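Local coordinates for nitrosopumilus output domain-containing protein (Pyrococcus horikoshii, PDB 2P9X) that is of unknown function but binds zinc ions and consists of a small, all-helical Nitrosopumilus output domain 5, at residues A[38-41]-A[42-46]; A[8-11]-A[12-16]; A[88-91]-A[92-96]. All blocks are in the same frame, centred on the assembly; numbering follows the deposited sequence.

Contact 1: A[38-41]-A[42-46]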
loop_
_atom_site.group_PDB
_atom_site.type_symbol
_atom_site.label_atom_id
_atom_site.label_comp_id
_atom_site.label_asym_id
_atom_site.label_seq_id
_atom_site.Cartn_x
_atom_site.Cartn_y
_atom_site.Cartn_z
ATOM N N GLY A 38 -6.925 -6.276 -18.823
ATOM C CA GLY A 38 -6.570 -4.868 -18.866
ATOM C C GLY A 38 -7.564 -4.084 -18.025
ATOM O O GLY A 38 -8.386 -4.677 -17.318
ATOM N N ILE A 39 -7.505 -2.757 -18.111
ATOM C CA ILE A 39 -8.386 -1.880 -17.339
ATOM C C ILE A 39 -9.859 -2.074 -17.679
ATOM O O ILE A 39 -10.740 -1.737 -16.881
ATOM C CB ILE A 39 -7.995 -0.387 -17.547
ATOM C CG1 ILE A 39 -6.593 -0.139 -16.988
ATOM C CG2 ILE A 39 -8.978 0.537 -16.827
ATOM C CD1 ILE A 39 -6.496 -0.334 -15.496
ATOM N N GLU A 40 -10.123 -2.624 -18.861
ATOM C CA GLU A 40 -11.500 -2.860 -19.287
ATOM C C GLU A 40 -12.202 -3.839 -18.344
ATOM O O GLU A 40 -13.421 -4.009 -18.397
ATOM C CB GLU A 40 -11.522 -3.400 -20.721
ATOM C CG GLU A 40 -10.629 -4.609 -20.961
ATOM C CD GLU A 40 -9.174 -4.251 -21.262
ATOM O OE1 GLU A 40 -8.777 -3.083 -21.065
ATOM O OE2 GLU A 40 -8.431 -5.152 -21.708
ATOM N N LEU A 41 -11.427 -4.493 -17.484
ATOM C CA LEU A 41 -11.983 -5.433 -16.516
ATOM C C LEU A 41 -12.939 -4.711 -15.571
ATOM O O LEU A 41 -13.851 -5.322 -15.012
ATOM C CB LEU A 41 -10.859 -6.072 -15.690
ATOM C CG LEU A 41 -11.295 -7.075 -14.618
ATOM C CD1 LEU A 41 -11.930 -8.293 -15.282
ATOM C CD2 LEU A 41 -10.087 -7.497 -13.790
ATOM N N ALA A 42 -12.718 -3.410 -15.380
ATOM C CA ALA A 42 -13.569 -2.619 -14.494
ATOM C C ALA A 42 -15.017 -2.690 -14.962
ATOM O O ALA A 42 -15.937 -2.742 -14.149
ATOM C CB ALA A 42 -13.092 -1.173 -14.457
ATOM N N TYR A 43 -15.210 -2.703 -16.274
ATOM C CA TYR A 43 -16.551 -2.795 -16.841
ATOM C C TYR A 43 -17.017 -4.244 -16.944
ATOM O O TYR A 43 -18.154 -4.564 -16.589
ATOM C CB TYR A 43 -16.589 -2.151 -18.233
ATOM C CG TYR A 43 -17.934 -2.271 -18.925
ATOM C CD1 TYR A 43 -18.289 -3.432 -19.612
ATOM C CD2 TYR A 43 -18.854 -1.228 -18.878
ATOM C CE1 TYR A 43 -19.530 -3.550 -20.239
ATOM C CE2 TYR A 43 -20.097 -1.333 -19.501
ATOM C CZ TYR A 43 -20.426 -2.494 -20.178
ATOM O OH TYR A 43 -21.654 -2.600 -20.802
ATOM N N ASP A 44 -16.141 -5.119 -17.429
ATOM C CA ASP A 44 -16.494 -6.530 -17.599
ATOM C C ASP A 44 -16.806 -7.279 -16.311
ATOM O O ASP A 44 -17.693 -8.140 -16.287
ATOM C CB ASP A 44 -15.385 -7.274 -18.347
ATOM C CG ASP A 44 -15.116 -6.691 -19.714
ATOM O OD1 ASP A 44 -16.039 -6.076 -20.294
ATOM O OD2 ASP A 44 -13.985 -6.865 -20.215
ATOM N N ASP A 45 -16.071 -6.970 -15.249
ATOM C CA ASP A 45 -16.274 -7.624 -13.964
ATOM C C ASP A 45 -15.789 -6.676 -12.875
ATOM O O ASP A 45 -14.704 -6.853 -12.322
ATOM C CB ASP A 45 -15.480 -8.933 -13.908
ATOM C CG ASP A 45 -15.948 -9.853 -12.793
ATOM O OD1 ASP A 45 -16.442 -9.345 -11.764
ATOM O OD2 ASP A 45 -15.808 -11.087 -12.945
ATOM N N PRO A 46 -16.593 -5.649 -12.551
ATOM C CA PRO A 46 -16.228 -4.671 -11.521
ATOM C C PRO A 46 -15.796 -5.252 -10.180
ATOM O O PRO A 46 -14.849 -4.757 -9.563
ATOM C CB PRO A 46 -17.474 -3.779 -11.420
ATOM C CG PRO A 46 -18.607 -4.541 -12.047
ATOM C CD PRO A 46 -17.926 -5.356 -13.108
HETATM O O HOH W 1 -13.256 -0.434 -17.451
#
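Leu-41 and Asp-45 lie side by side and point the same way, one turn apart, Leu-41 opening the short helix 41-44 and Asp-45 just past its end. Leu-41 CD1 touches Asp-45 CB at 3.9 Å. The leucine gets there because its CG is anti to the backbone N (chi1 179°), beside the carbonyl carbon. The backbones of the pair are also joined, since Asp-45 N donates to Leu-41 O at 2.8 Å. Beyond the segments, Leu-41 packs on Leu-35 and Phe-49.

Ala-42 bonds back to Ile-39. Its N donates to Ile-39 O at 3.0 Å, coming from above the carbonyl plane. A water also donates to Ile-39 O and accepts a weak bond from Tyr-43 N. The methyl of Ala-42 is also near, with CB 3.4 Å from Ile-39 O.

Glu-40 contributes mainly through its carbonyl. Asp-44 N meets Glu-40 O in the carbonyl plane, 3.1 Å away and almost straight (173°). Tyr-43 N reaches the same oxygen from well above that plane, and this bond is more bent. The side chains of Glu-40 and Asp-44 cross obliquely, with CG of Glu-40 4.1 Å from OD2 of Asp-44. The two carboxylates are turned 75° apart, and Glu-40 OE2 stays 6.0 Å from Asp-44 OD2. Arg-5 forms a salt bridge with Asp-44 OD1, which probably eases the like charges.

Gly-38 to Leu-41 form a type I beta turn that leads into helix 41-44. Apolar flanks lie at Leu-41 and, against Ile-12, at Ile-39 and Ala-42. Backbone bonds keep turn and short helix compact. Asp-45 OD1 accepts from Lys-48 N and so caps the start of helix 46-57, while Asp-44 finds its charge partner outside the segments.

Contact 2: A[8-11]-A[12-16]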
loop_
_atom_site.group_PDB
_atom_site.type_symbol
_atom_site.label_atom_id
_atom_site.label_comp_id
_atom_site.label_asym_id
_atom_site.label_seq_id
_atom_site.Cartn_x
_atom_site.Cartn_y
_atom_site.Cartn_z
ATOM N N LEU A 8 -16.379 4.147 -19.668
ATOM C CA LEU A 8 -15.873 3.831 -18.334
ATOM C C LEU A 8 -14.369 3.580 -18.368
ATOM O O LEU A 8 -13.628 4.100 -17.540
ATOM C CB LEU A 8 -16.579 2.607 -17.749
ATOM C CG LEU A 8 -16.057 2.187 -16.369
ATOM C CD1 LEU A 8 -16.145 3.362 -15.407
ATOM C CD2 LEU A 8 -16.859 1.007 -15.844
ATOM N N THR A 9 -13.918 2.787 -19.332
ATOM C CA THR A 9 -12.499 2.469 -19.433
ATOM C C THR A 9 -11.645 3.708 -19.652
ATOM O O THR A 9 -10.641 3.894 -18.969
ATOM C CB THR A 9 -12.243 1.440 -20.561
ATOM O OG1 THR A 9 -12.994 0.250 -20.287
ATOM C CG2 THR A 9 -10.755 1.076 -20.631
ATOM N N LYS A 10 -12.047 4.569 -20.578
ATOM C CA LYS A 10 -11.272 5.780 -20.836
ATOM C C LYS A 10 -11.258 6.705 -19.627
ATOM O O LYS A 10 -10.230 7.301 -19.305
ATOM C CB LYS A 10 -11.825 6.534 -22.048
ATOM C CG LYS A 10 -10.957 7.710 -22.480
ATOM C CD LYS A 10 -9.546 7.244 -22.833
ATOM C CE LYS A 10 -8.645 8.408 -23.227
ATOM N NZ LYS A 10 -8.199 8.311 -24.645
ATOM N N THR A 11 -12.397 6.829 -18.953
ATOM C CA THR A 11 -12.475 7.695 -17.783
ATOM C C THR A 11 -11.506 7.205 -16.717
ATOM O O THR A 11 -10.827 8.004 -16.075
ATOM C CB THR A 11 -13.890 7.724 -17.193
ATOM O OG1 THR A 11 -14.804 8.196 -18.187
ATOM C CG2 THR A 11 -13.947 8.658 -15.985
ATOM N N ILE A 12 -11.444 5.890 -16.526
ATOM C CA ILE A 12 -10.536 5.331 -15.533
ATOM C C ILE A 12 -9.087 5.586 -15.936
ATOM O O ILE A 12 -8.272 6.004 -15.118
ATOM C CB ILE A 12 -10.750 3.811 -15.361
ATOM C CG1 ILE A 12 -12.132 3.554 -14.759
ATOM C CG2 ILE A 12 -9.666 3.235 -14.447
ATOM C CD1 ILE A 12 -12.443 2.082 -14.538
ATOM N N ILE A 13 -8.772 5.342 -17.201
ATOM C CA ILE A 13 -7.421 5.563 -17.687
ATOM C C ILE A 13 -6.985 7.012 -17.462
ATOM O O ILE A 13 -5.859 7.264 -17.033
ATOM C CB ILE A 13 -7.322 5.190 -19.181
ATOM C CG1 ILE A 13 -7.366 3.664 -19.320
ATOM C CG2 ILE A 13 -6.055 5.759 -19.776
ATOM C CD1 ILE A 13 -7.682 3.183 -20.719
ATOM N N LEU A 14 -7.870 7.966 -17.738
ATOM C CA LEU A 14 -7.514 9.372 -17.530
ATOM C C LEU A 14 -7.311 9.652 -16.041
ATOM O O LEU A 14 -6.434 10.427 -15.664
ATOM C CB LEU A 14 -8.595 10.298 -18.104
ATOM C CG LEU A 14 -8.754 10.272 -19.626
ATOM C CD1 LEU A 14 -9.915 11.164 -20.027
ATOM C CD2 LEU A 14 -7.468 10.733 -20.300
ATOM N N ALA A 15 -8.110 9.007 -15.193
ATOM C CA ALA A 15 -7.972 9.199 -13.751
ATOM C C ALA A 15 -6.605 8.690 -13.290
ATOM O O ALA A 15 -5.931 9.334 -12.487
ATOM C CB ALA A 15 -9.089 8.469 -13.006
ATOM N N LEU A 16 -6.186 7.537 -13.807
ATOM C CA LEU A 16 -4.893 6.986 -13.408
ATOM C C LEU A 16 -3.764 7.918 -13.833
ATOM O O LEU A 16 -2.811 8.126 -13.086
ATOM C CB LEU A 16 -4.682 5.599 -14.024
ATOM C CG LEU A 16 -5.751 4.537 -13.738
ATOM C CD1 LEU A 16 -5.353 3.243 -14.436
ATOM C CD2 LEU A 16 -5.910 4.318 -12.237
#
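Lys-10 O accepts from Leu-14 N at 2.9 Å, a fairly straight bond (162°). The two side chains cross at an angle, and the bent lysine chain brings CE to 3.9 Å from Leu-14 CD2. This pair lies on the solvent side of helix 3-19.

The buried side is carried by Ile-12 and Leu-8. Ile-12 CG1 sits beside the backbone N (chi1 -66°), which brings it to 3.2 Å from Leu-8 O and carries CD1 on to Leu-8 CD1 at 4.0 Å. An alanine at Ile-12 would take away CG1, CG2 and CD1, and would probably leave a gap between Leu-8, Ala-42 and Ile-39.

Thr-9 and Ile-13 run side by side. Thr-9 CG2 meets Ile-13 CD1 at 3.7 Å, while Thr-9 OG1 turns back to Arg-5 O. Thr-11 behaves alike: its OG1 bonds to Ile-7 O, and its own carbonyl accepts from Ala-15 N at 3.0 Å. Both threonine hydroxyls are therefore satisfied within the helix. Thr-11 also packs on Lys-72, Leu-73 and Arg-76 of helix 59-76, and Leu-8 on helix 86-97.

Leu-14 is an apolar residue on the solvent side. Even so, regular i to i+4 bonding, with Leu-8 and Ile-12 buried and Lys-10 exposed, is the pattern of an amphipathic alpha-helix in an all-helical domain.

Contact 3: A[88-91]-A[92-96]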
loop_
_atom_site.group_PDB
_atom_site.type_symbol
_atom_site.label_atom_id
_atom_site.label_comp_id
_atom_site.label_asym_id
_atom_site.label_seq_id
_atom_site.Cartn_x
_atom_site.Cartn_y
_atom_site.Cartn_z
ATOM N N GLU A 88 -22.381 -0.817 -8.867
ATOM C CA GLU A 88 -23.578 -0.024 -9.117
ATOM C C GLU A 88 -23.333 0.929 -10.281
ATOM O O GLU A 88 -24.242 1.215 -11.063
ATOM C CB GLU A 88 -23.961 0.785 -7.879
ATOM C CG GLU A 88 -24.473 -0.053 -6.727
ATOM C CD GLU A 88 -24.791 0.776 -5.496
ATOM O OE1 GLU A 88 -24.612 2.014 -5.535
ATOM O OE2 GLU A 88 -25.219 0.183 -4.485
ATOM N N LEU A 89 -22.099 1.422 -10.393
ATOM C CA LEU A 89 -21.746 2.352 -11.462
ATOM C C LEU A 89 -21.866 1.685 -12.829
ATOM O O LEU A 89 -22.385 2.281 -13.778
ATOM C CB LEU A 89 -20.317 2.872 -11.265
ATOM C CG LEU A 89 -19.846 3.951 -12.245
ATOM C CD1 LEU A 89 -20.627 5.242 -12.011
ATOM C CD2 LEU A 89 -18.349 4.190 -12.074
ATOM N N VAL A 90 -21.381 0.452 -12.932
ATOM C CA VAL A 90 -21.448 -0.285 -14.186
ATOM C C VAL A 90 -22.906 -0.595 -14.506
ATOM O O VAL A 90 -23.330 -0.514 -15.659
ATOM C CB VAL A 90 -20.636 -1.600 -14.101
ATOM C CG1 VAL A 90 -20.891 -2.464 -15.328
ATOM C CG2 VAL A 90 -19.146 -1.268 -13.992
ATOM N N SER A 91 -23.668 -0.946 -13.476
ATOM C CA SER A 91 -25.082 -1.254 -13.659
ATOM C C SER A 91 -25.821 -0.033 -14.184
ATOM O O SER A 91 -26.650 -0.140 -15.086
ATOM C CB SER A 91 -25.703 -1.712 -12.340
ATOM O OG SER A 91 -25.199 -2.982 -11.966
ATOM N N GLU A 92 -25.515 1.130 -13.616
ATOM C CA GLU A 92 -26.153 2.368 -14.037
ATOM C C GLU A 92 -25.763 2.741 -15.460
ATOM O O GLU A 92 -26.604 3.188 -16.245
ATOM C CB GLU A 92 -25.800 3.500 -13.069
ATOM C CG GLU A 92 -25.793 3.047 -11.611
ATOM C CD GLU A 92 -26.539 3.991 -10.689
ATOM O OE1 GLU A 92 -27.301 4.843 -11.195
ATOM O OE2 GLU A 92 -26.377 3.869 -9.454
ATOM N N ILE A 93 -24.492 2.556 -15.801
ATOM C CA ILE A 93 -24.030 2.868 -17.152
ATOM C C ILE A 93 -24.740 1.970 -18.166
ATOM O O ILE A 93 -25.136 2.425 -19.240
ATOM C CB ILE A 93 -22.510 2.661 -17.288
ATOM C CG1 ILE A 93 -21.766 3.722 -16.477
ATOM C CG2 ILE A 93 -22.107 2.736 -18.760
ATOM C CD1 ILE A 93 -20.257 3.516 -16.463
ATOM N N ARG A 94 -24.894 0.694 -17.830
ATOM C CA ARG A 94 -25.567 -0.239 -18.724
ATOM C C ARG A 94 -27.034 0.154 -18.900
ATOM O O ARG A 94 -27.607 -0.032 -19.971
ATOM C CB ARG A 94 -25.449 -1.668 -18.189
ATOM C CG ARG A 94 -24.031 -2.232 -18.276
ATOM C CD ARG A 94 -23.918 -3.583 -17.590
ATOM N NE ARG A 94 -24.756 -4.604 -18.213
ATOM C CZ ARG A 94 -24.460 -5.232 -19.346
ATOM N NH1 ARG A 94 -23.338 -4.951 -19.995
ATOM N NH2 ARG A 94 -25.288 -6.149 -19.828
ATOM N N LYS A 95 -27.638 0.708 -17.852
ATOM C CA LYS A 95 -29.032 1.130 -17.936
ATOM C C LYS A 95 -29.156 2.376 -18.805
ATOM O O LYS A 95 -30.110 2.515 -19.577
ATOM C CB LYS A 95 -29.597 1.413 -16.540
ATOM C CG LYS A 95 -29.689 0.185 -15.653
ATOM C CD LYS A 95 -30.378 0.495 -14.334
ATOM C CE LYS A 95 -30.450 -0.743 -13.449
ATOM N NZ LYS A 95 -31.095 -0.452 -12.139
ATOM N N ILE A 96 -28.189 3.279 -18.685
ATOM C CA ILE A 96 -28.195 4.510 -19.466
ATOM C C ILE A 96 -28.078 4.236 -20.965
ATOM O O ILE A 96 -28.773 4.858 -21.770
ATOM C CB ILE A 96 -27.037 5.445 -19.039
ATOM C CG1 ILE A 96 -27.296 5.979 -17.628
ATOM C CG2 ILE A 96 -26.890 6.590 -20.028
ATOM C CD1 ILE A 96 -26.191 6.869 -17.096
#
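Val-90 CG1 is anti to the backbone N (chi1 171°) and Arg-94 CG anti to the carbonyl carbon (chi1 -70°). These settings bring the two chains side by side in the same direction, and Val-90 CG1 touches Arg-94 CD at 3.9 Å. Arg-94 CG comes to 3.2 Å from Val-90 O, the same oxygen that accepts from Arg-94 N. The arginine chain bends at chi3, about CG-CD, and its guanidinium group leaves the helix for a salt bridge from NH2 to Glu-99 OXT. NH1 also makes a weak hydrogen bond with Tyr-43 OH.

Leu-89 and Ile-93 form the apolar pair. Leu-89 CG is 4.3 Å from Ile-93 CD1, a loose touch. Ile-93 CG1 is closer to the backbone, 3.1 Å from Leu-89 O, and Ile-93 N donates to that oxygen. Both residues also pack on Leu-8 of helix 3-19 and Leu-73 of helix 59-76.

On the outer side, Ser-91 O accepts from Lys-95 N at 3.1 Å. This bond is rather bent (142°). Lys-95 CG is near the same oxygen, also 3.1 Å from Ser-91 O, and the lysine chain runs on extended. The serine hydroxyl bonds to Glu-87 O.

The pose of Glu-92 is doubtful, because its CG is modelled too close to the carbonyl of Glu-88, so little can be said of how the two carboxylates stand to each other. Glu-88 itself has a partner outside the segments: its OE1 accepts from Asn-84 N.

The arrangement is that of a C-terminal helix in an all-helical domain. Helix 86-97 lays Leu-89 and Ile-93 against helices 3-19 and 59-76, and Val-90 against helix 3-19, while Arg-94 is tied to the C-terminal carboxylate of Glu-99.

All three contacts are local, but their settings differ. Contacts 2 and 3 lie inside regular helices, 3-19 and 86-97. Contact 1 is a connector of turn, short helix and cap, with less regular bonds. Contact 3 carries more charged groups (Glu-88, Glu-92, Arg-94, Lys-95), contact 2 chiefly apolar and threonine side chains. Each has a buried side and a side toward solvent. Contact 3 lies about 12 Å from the chain centre, the others about 7 Å, centre to centre. The buried sides converge. Ala-42 CB of contact 1 packs on Ile-12 CD1 of contact 2 at 3.3 Å. Val-90 CG2 of contact 3 touches Leu-8 CD2 of contact 2 at 3.7 Å and Pro-46 CG of contact 1 at 3.8 Å.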